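PDB 3TR0: guanylate kinase, which catalyses the ATP-dependent phosphorylation of GMP to GDP, and so probably serves the recycling of GMP and, indirectly, of cGMP. Local coordinates for residues I34-R46 and F72-E86. Residues are numbered along the deposited sequence; the frame is centred on the assembly and turned at random.
Sequences IKISISHTTRPKR and FLEHATIYERHYGTE. With 5GP (guanosine-5'-monophosphate), chain D; SO4 (sulfate ion), chain C.
Tyr83 lies between Thr41 and the bound GMP: Thr41 OG1 sits over one face of its ring, nearer the border than the middle and 3.2 Å from Tyr83 CE1, while the ribose O4' covers the centre of the opposite face. The phenol reaches on to the phosphate, Tyr83 OH donating to O2P at 2.6 Å. Arg43, its chain kinked twice, takes the same phosphate with two guanidinium donors: NH2 reaches O1P at 2.9 Å, and NE donates to O2P. Its NH1 turns instead to Pro44 O and to a salt bridge with Asp49. At the base, Ser39 OG donates to guanine O6 at 2.6 Å, and N1 donates to Glu74 OE1 at 2.7 Å.

Behind this first shell the backbones pair antiparallel. His40 and Gly84 form a hydrogen-bonded pair (His40 N to Gly84 O 3.0 Å, Gly84 N to His40 O 2.9 Å), and His82 O accepts from both Thr42 N and Thr41 OG1. Thr42 OG1 stands between its own backbone N and carbonyl carbon (chi1 61°), which brings it to His82 N, whose bond it accepts at 2.8 Å. Thr41 OG1 also accepts from Arg43 N, two residues on, making an ST turn. On the face away from the nucleotide, the edge of Phe72 points toward the His40 ring in an offset edge-to-face pair, planes 68° apart.

Strands 40-41 and 81-86 are thus the middle of the mixed GMP-binding sheet, flanked by strands 56-57 and 72-78. Helix 60-69 packs against His40, Thr42 and Phe72, and helix 106-115 against Glu74 and Ala76, while strand 34-36 leads back to the parallel nucleotide-binding core.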
# COMPACT_ATOMS: atom_id res chain seq x y z
N ILE A 34 13.90 -9.26 0.90
CA ILE A 34 13.93 -8.38 -0.25
C ILE A 34 15.38 -8.07 -0.61
O ILE A 34 16.19 -7.77 0.27
CB ILE A 34 13.10 -7.08 0.00
CG1 ILE A 34 13.00 -6.24 -1.27
CG2 ILE A 34 13.69 -6.28 1.15
CD1 ILE A 34 11.96 -5.13 -1.18
N LYS A 35 15.70 -8.17 -1.89
CA LYS A 35 17.08 -7.95 -2.33
C LYS A 35 17.14 -7.01 -3.52
O LYS A 35 16.19 -6.91 -4.30
CB LYS A 35 17.74 -9.29 -2.67
CG LYS A 35 17.61 -10.31 -1.55
CD LYS A 35 18.96 -10.86 -1.11
CE LYS A 35 19.36 -12.07 -1.94
NZ LYS A 35 20.56 -12.75 -1.36
N ILE A 36 18.26 -6.31 -3.65
CA ILE A 36 18.45 -5.37 -4.74
C ILE A 36 19.14 -6.03 -5.92
O ILE A 36 20.20 -6.63 -5.78
CB ILE A 36 19.32 -4.17 -4.30
CG1 ILE A 36 18.73 -3.50 -3.06
CG2 ILE A 36 19.44 -3.17 -5.44
CD1 ILE A 36 19.66 -2.48 -2.43
N SER A 37 18.53 -5.92 -7.10
CA SER A 37 19.18 -6.39 -8.32
C SER A 37 20.39 -5.52 -8.64
O SER A 37 20.27 -4.29 -8.73
CB SER A 37 18.20 -6.37 -9.49
OG SER A 37 18.85 -6.70 -10.70
N ILE A 38 21.55 -6.15 -8.79
CA ILE A 38 22.75 -5.45 -9.21
C ILE A 38 22.82 -5.47 -10.73
O ILE A 38 22.91 -6.54 -11.35
CB ILE A 38 24.02 -6.08 -8.63
CG1 ILE A 38 23.98 -6.03 -7.10
CG2 ILE A 38 25.26 -5.38 -9.16
CD1 ILE A 38 23.61 -4.67 -6.55
N SER A 39 22.75 -4.29 -11.34
CA SER A 39 22.69 -4.16 -12.79
C SER A 39 24.04 -4.33 -13.47
O SER A 39 25.09 -4.16 -12.85
CB SER A 39 22.12 -2.79 -13.17
OG SER A 39 20.79 -2.63 -12.67
N HIS A 40 23.98 -4.66 -14.76
CA HIS A 40 25.15 -4.58 -15.63
C HIS A 40 25.14 -3.21 -16.30
O HIS A 40 24.07 -2.68 -16.61
CB HIS A 40 25.11 -5.69 -16.68
CG HIS A 40 25.44 -7.05 -16.15
ND1 HIS A 40 24.53 -7.82 -15.45
CD2 HIS A 40 26.57 -7.79 -16.23
CE1 HIS A 40 25.09 -8.97 -15.12
NE2 HIS A 40 26.33 -8.98 -15.58
N THR A 41 26.32 -2.64 -16.51
CA THR A 41 26.42 -1.34 -17.16
C THR A 41 27.73 -1.19 -17.93
O THR A 41 28.75 -1.77 -17.56
CB THR A 41 26.32 -0.19 -16.14
OG1 THR A 41 26.27 1.06 -16.84
CG2 THR A 41 27.51 -0.20 -15.20
N THR A 42 27.70 -0.41 -19.01
CA THR A 42 28.89 -0.09 -19.77
C THR A 42 29.45 1.24 -19.29
O THR A 42 30.52 1.66 -19.71
CB THR A 42 28.61 0.00 -21.27
OG1 THR A 42 27.65 1.04 -21.51
CG2 THR A 42 28.06 -1.31 -21.80
N ARG A 43 28.71 1.90 -18.41
CA ARG A 43 29.16 3.16 -17.83
C ARG A 43 30.50 2.92 -17.14
O ARG A 43 30.64 1.99 -16.36
CB ARG A 43 28.12 3.69 -16.84
CG ARG A 43 28.34 5.14 -16.42
CD ARG A 43 29.09 5.23 -15.12
NE ARG A 43 28.22 4.99 -13.97
CZ ARG A 43 28.64 4.55 -12.79
NH1 ARG A 43 29.92 4.28 -12.60
NH2 ARG A 43 27.77 4.37 -11.81
N PRO A 44 31.50 3.75 -17.46
CA PRO A 44 32.84 3.49 -16.92
C PRO A 44 32.84 3.39 -15.39
O PRO A 44 32.18 4.18 -14.71
CB PRO A 44 33.65 4.71 -17.38
CG PRO A 44 32.63 5.76 -17.69
CD PRO A 44 31.43 5.02 -18.20
N LYS A 45 33.58 2.42 -14.87
CA LYS A 45 33.72 2.26 -13.43
C LYS A 45 34.41 3.49 -12.84
O LYS A 45 35.49 3.87 -13.28
CB LYS A 45 34.51 0.99 -13.11
CG LYS A 45 34.58 0.64 -11.64
CD LYS A 45 35.29 -0.69 -11.45
CE LYS A 45 35.50 -1.01 -9.98
NZ LYS A 45 36.24 -2.29 -9.82
N ARG A 46 33.78 4.11 -11.85
CA ARG A 46 34.30 5.33 -11.24
C ARG A 46 35.11 5.02 -9.99
O ARG A 46 34.95 3.96 -9.39
CB ARG A 46 33.16 6.28 -10.88
CG ARG A 46 32.22 6.62 -12.03
CD ARG A 46 32.93 7.43 -13.10
NE ARG A 46 32.02 7.79 -14.19
CZ ARG A 46 31.34 8.92 -14.25
NH1 ARG A 46 31.45 9.82 -13.28
NH2 ARG A 46 30.53 9.17 -15.28
N PHE A 72 19.00 -10.10 -20.66
CA PHE A 72 18.42 -9.04 -19.85
C PHE A 72 16.90 -9.13 -19.75
O PHE A 72 16.21 -9.37 -20.74
CB PHE A 72 18.82 -7.67 -20.37
CG PHE A 72 20.28 -7.36 -20.19
CD1 PHE A 72 20.84 -7.31 -18.92
CD2 PHE A 72 21.09 -7.09 -21.28
CE1 PHE A 72 22.17 -7.02 -18.75
CE2 PHE A 72 22.42 -6.79 -21.11
CZ PHE A 72 22.97 -6.76 -19.85
N LEU A 73 16.39 -8.93 -18.54
CA LEU A 73 14.95 -8.84 -18.31
C LEU A 73 14.49 -7.51 -18.85
O LEU A 73 13.34 -7.34 -19.25
CB LEU A 73 14.69 -8.90 -16.80
CG LEU A 73 13.26 -9.12 -16.31
CD1 LEU A 73 12.72 -10.42 -16.87
CD2 LEU A 73 13.24 -9.13 -14.79
N GLU A 74 15.43 -6.57 -18.86
CA GLU A 74 15.17 -5.18 -19.14
C GLU A 74 16.50 -4.52 -19.47
O GLU A 74 17.51 -4.83 -18.84
CB GLU A 74 14.56 -4.56 -17.88
CG GLU A 74 14.48 -3.06 -17.85
CD GLU A 74 15.82 -2.40 -17.62
OE1 GLU A 74 16.57 -2.79 -16.69
OE2 GLU A 74 16.12 -1.47 -18.39
N HIS A 75 16.51 -3.64 -20.47
CA HIS A 75 17.72 -2.88 -20.76
C HIS A 75 17.40 -1.55 -21.45
O HIS A 75 16.40 -1.42 -22.14
CB HIS A 75 18.71 -3.70 -21.60
CG HIS A 75 18.32 -3.83 -23.04
ND1 HIS A 75 18.90 -3.08 -24.04
CD2 HIS A 75 17.40 -4.62 -23.65
CE1 HIS A 75 18.36 -3.40 -25.20
NE2 HIS A 75 17.45 -4.34 -24.99
N ALA A 76 18.27 -0.56 -21.24
CA ALA A 76 18.04 0.77 -21.79
C ALA A 76 19.35 1.50 -22.01
O ALA A 76 20.38 1.12 -21.46
CB ALA A 76 17.13 1.58 -20.87
N THR A 77 19.28 2.56 -22.80
CA THR A 77 20.42 3.43 -23.02
C THR A 77 20.19 4.75 -22.31
O THR A 77 19.14 5.38 -22.48
CB THR A 77 20.64 3.70 -24.51
OG1 THR A 77 20.91 2.47 -25.19
CG2 THR A 77 21.81 4.65 -24.71
N ILE A 78 21.16 5.16 -21.51
CA ILE A 78 21.06 6.38 -20.72
C ILE A 78 22.36 7.17 -20.78
O ILE A 78 23.43 6.65 -20.45
CB ILE A 78 20.73 6.07 -19.25
CG1 ILE A 78 19.45 5.23 -19.17
CG2 ILE A 78 20.58 7.35 -18.45
CD1 ILE A 78 19.26 4.53 -17.86
N TYR A 79 22.27 8.42 -21.22
CA TYR A 79 23.46 9.24 -21.41
C TYR A 79 24.53 8.46 -22.17
O TYR A 79 25.68 8.39 -21.75
CB TYR A 79 24.00 9.75 -20.07
CG TYR A 79 25.24 10.60 -20.19
CD1 TYR A 79 25.18 11.88 -20.71
CD2 TYR A 79 26.48 10.12 -19.78
CE1 TYR A 79 26.32 12.67 -20.83
CE2 TYR A 79 27.62 10.89 -19.90
CZ TYR A 79 27.53 12.16 -20.42
OH TYR A 79 28.67 12.93 -20.53
N GLU A 80 24.12 7.87 -23.30
CA GLU A 80 25.04 7.17 -24.19
C GLU A 80 25.75 5.96 -23.57
O GLU A 80 26.75 5.49 -24.10
CB GLU A 80 26.08 8.14 -24.77
CG GLU A 80 25.48 9.29 -25.54
CD GLU A 80 26.53 10.12 -26.26
OE1 GLU A 80 27.42 9.51 -26.89
OE2 GLU A 80 26.46 11.36 -26.18
N ARG A 81 25.22 5.48 -22.45
CA ARG A 81 25.74 4.26 -21.83
C ARG A 81 24.62 3.24 -21.69
O ARG A 81 23.44 3.57 -21.80
CB ARG A 81 26.36 4.57 -20.46
CG ARG A 81 27.51 5.55 -20.50
CD ARG A 81 28.72 4.98 -21.23
NE ARG A 81 29.84 5.92 -21.23
CZ ARG A 81 31.03 5.67 -21.77
NH1 ARG A 81 31.27 4.51 -22.35
NH2 ARG A 81 31.98 6.59 -21.71
N HIS A 82 24.99 1.99 -21.45
CA HIS A 82 24.03 0.91 -21.40
C HIS A 82 23.89 0.35 -20.00
O HIS A 82 24.88 0.19 -19.29
CB HIS A 82 24.40 -0.20 -22.39
CG HIS A 82 24.37 0.23 -23.82
ND1 HIS A 82 23.20 0.47 -24.50
CD2 HIS A 82 25.37 0.48 -24.70
CE1 HIS A 82 23.47 0.84 -25.73
NE2 HIS A 82 24.79 0.85 -25.88
N TYR A 83 22.65 0.07 -19.61
CA TYR A 83 22.33 -0.52 -18.32
C TYR A 83 21.27 -1.60 -18.51
O TYR A 83 20.35 -1.44 -19.32
CB TYR A 83 21.76 0.54 -17.38
CG TYR A 83 22.63 1.76 -17.15
CD1 TYR A 83 23.29 1.94 -15.94
CD2 TYR A 83 22.76 2.74 -18.12
CE1 TYR A 83 24.07 3.05 -15.72
CE2 TYR A 83 23.54 3.85 -17.91
CZ TYR A 83 24.20 4.01 -16.71
OH TYR A 83 24.98 5.12 -16.49
N GLY A 84 21.36 -2.68 -17.75
CA GLY A 84 20.37 -3.74 -17.86
C GLY A 84 20.23 -4.59 -16.61
O GLY A 84 21.15 -4.67 -15.79
N THR A 85 19.08 -5.23 -16.48
CA THR A 85 18.80 -6.13 -15.38
C THR A 85 18.93 -7.58 -15.84
O THR A 85 18.14 -8.04 -16.66
CB THR A 85 17.38 -5.93 -14.82
OG1 THR A 85 17.25 -4.60 -14.31
CG2 THR A 85 17.08 -6.92 -13.71
N GLU A 86 19.93 -8.28 -15.33
CA GLU A 86 20.13 -9.68 -15.68
C GLU A 86 18.90 -10.48 -15.24
O GLU A 86 18.49 -10.42 -14.07
CB GLU A 86 21.42 -10.22 -15.06
CG GLU A 86 21.93 -11.52 -15.68
CD GLU A 86 21.30 -12.74 -15.05
OE1 GLU A 86 21.17 -12.76 -13.80
OE2 GLU A 86 20.93 -13.68 -15.78
P 5GP D . 24.49 5.91 -12.77
O1P 5GP D . 24.98 5.00 -11.68
O2P 5GP D . 25.28 5.96 -14.06
O3P 5GP D . 24.35 7.31 -12.20
O5' 5GP D . 22.97 5.60 -13.09
C5' 5GP D . 22.34 6.13 -14.24
C4' 5GP D . 20.87 5.80 -14.26
O4' 5GP D . 20.66 4.59 -15.03
C3' 5GP D . 20.25 5.47 -12.91
O3' 5GP D . 19.92 6.62 -12.17
C2' 5GP D . 19.04 4.61 -13.28
O2' 5GP D . 17.93 5.44 -13.60
C1' 5GP D . 19.51 3.93 -14.57
N9 5GP D . 19.84 2.51 -14.37
C8 5GP D . 20.76 1.95 -13.58
N7 5GP D . 20.71 0.60 -13.74
C5 5GP D . 19.74 0.33 -14.66
C6 5GP D . 19.23 -0.82 -15.23
O6 5GP D . 19.67 -1.95 -14.92
N1 5GP D . 18.24 -0.72 -16.13
C2 5GP D . 17.74 0.47 -16.49
N2 5GP D . 16.75 0.57 -17.40
N3 5GP D . 18.22 1.61 -15.95
C4 5GP D . 19.22 1.55 -15.04
S SO4 C . 36.76 -3.61 -6.58
O1 SO4 C . 36.23 -4.33 -5.43
O2 SO4 C . 36.54 -2.18 -6.41
O3 SO4 C . 38.19 -3.86 -6.69
O4 SO4 C . 36.09 -4.06 -7.80
O HOH W 1 18.75 -4.31 -12.19
O HOH W 2 19.54 -9.15 -11.89
O HOH W 3 22.18 -7.33 -13.93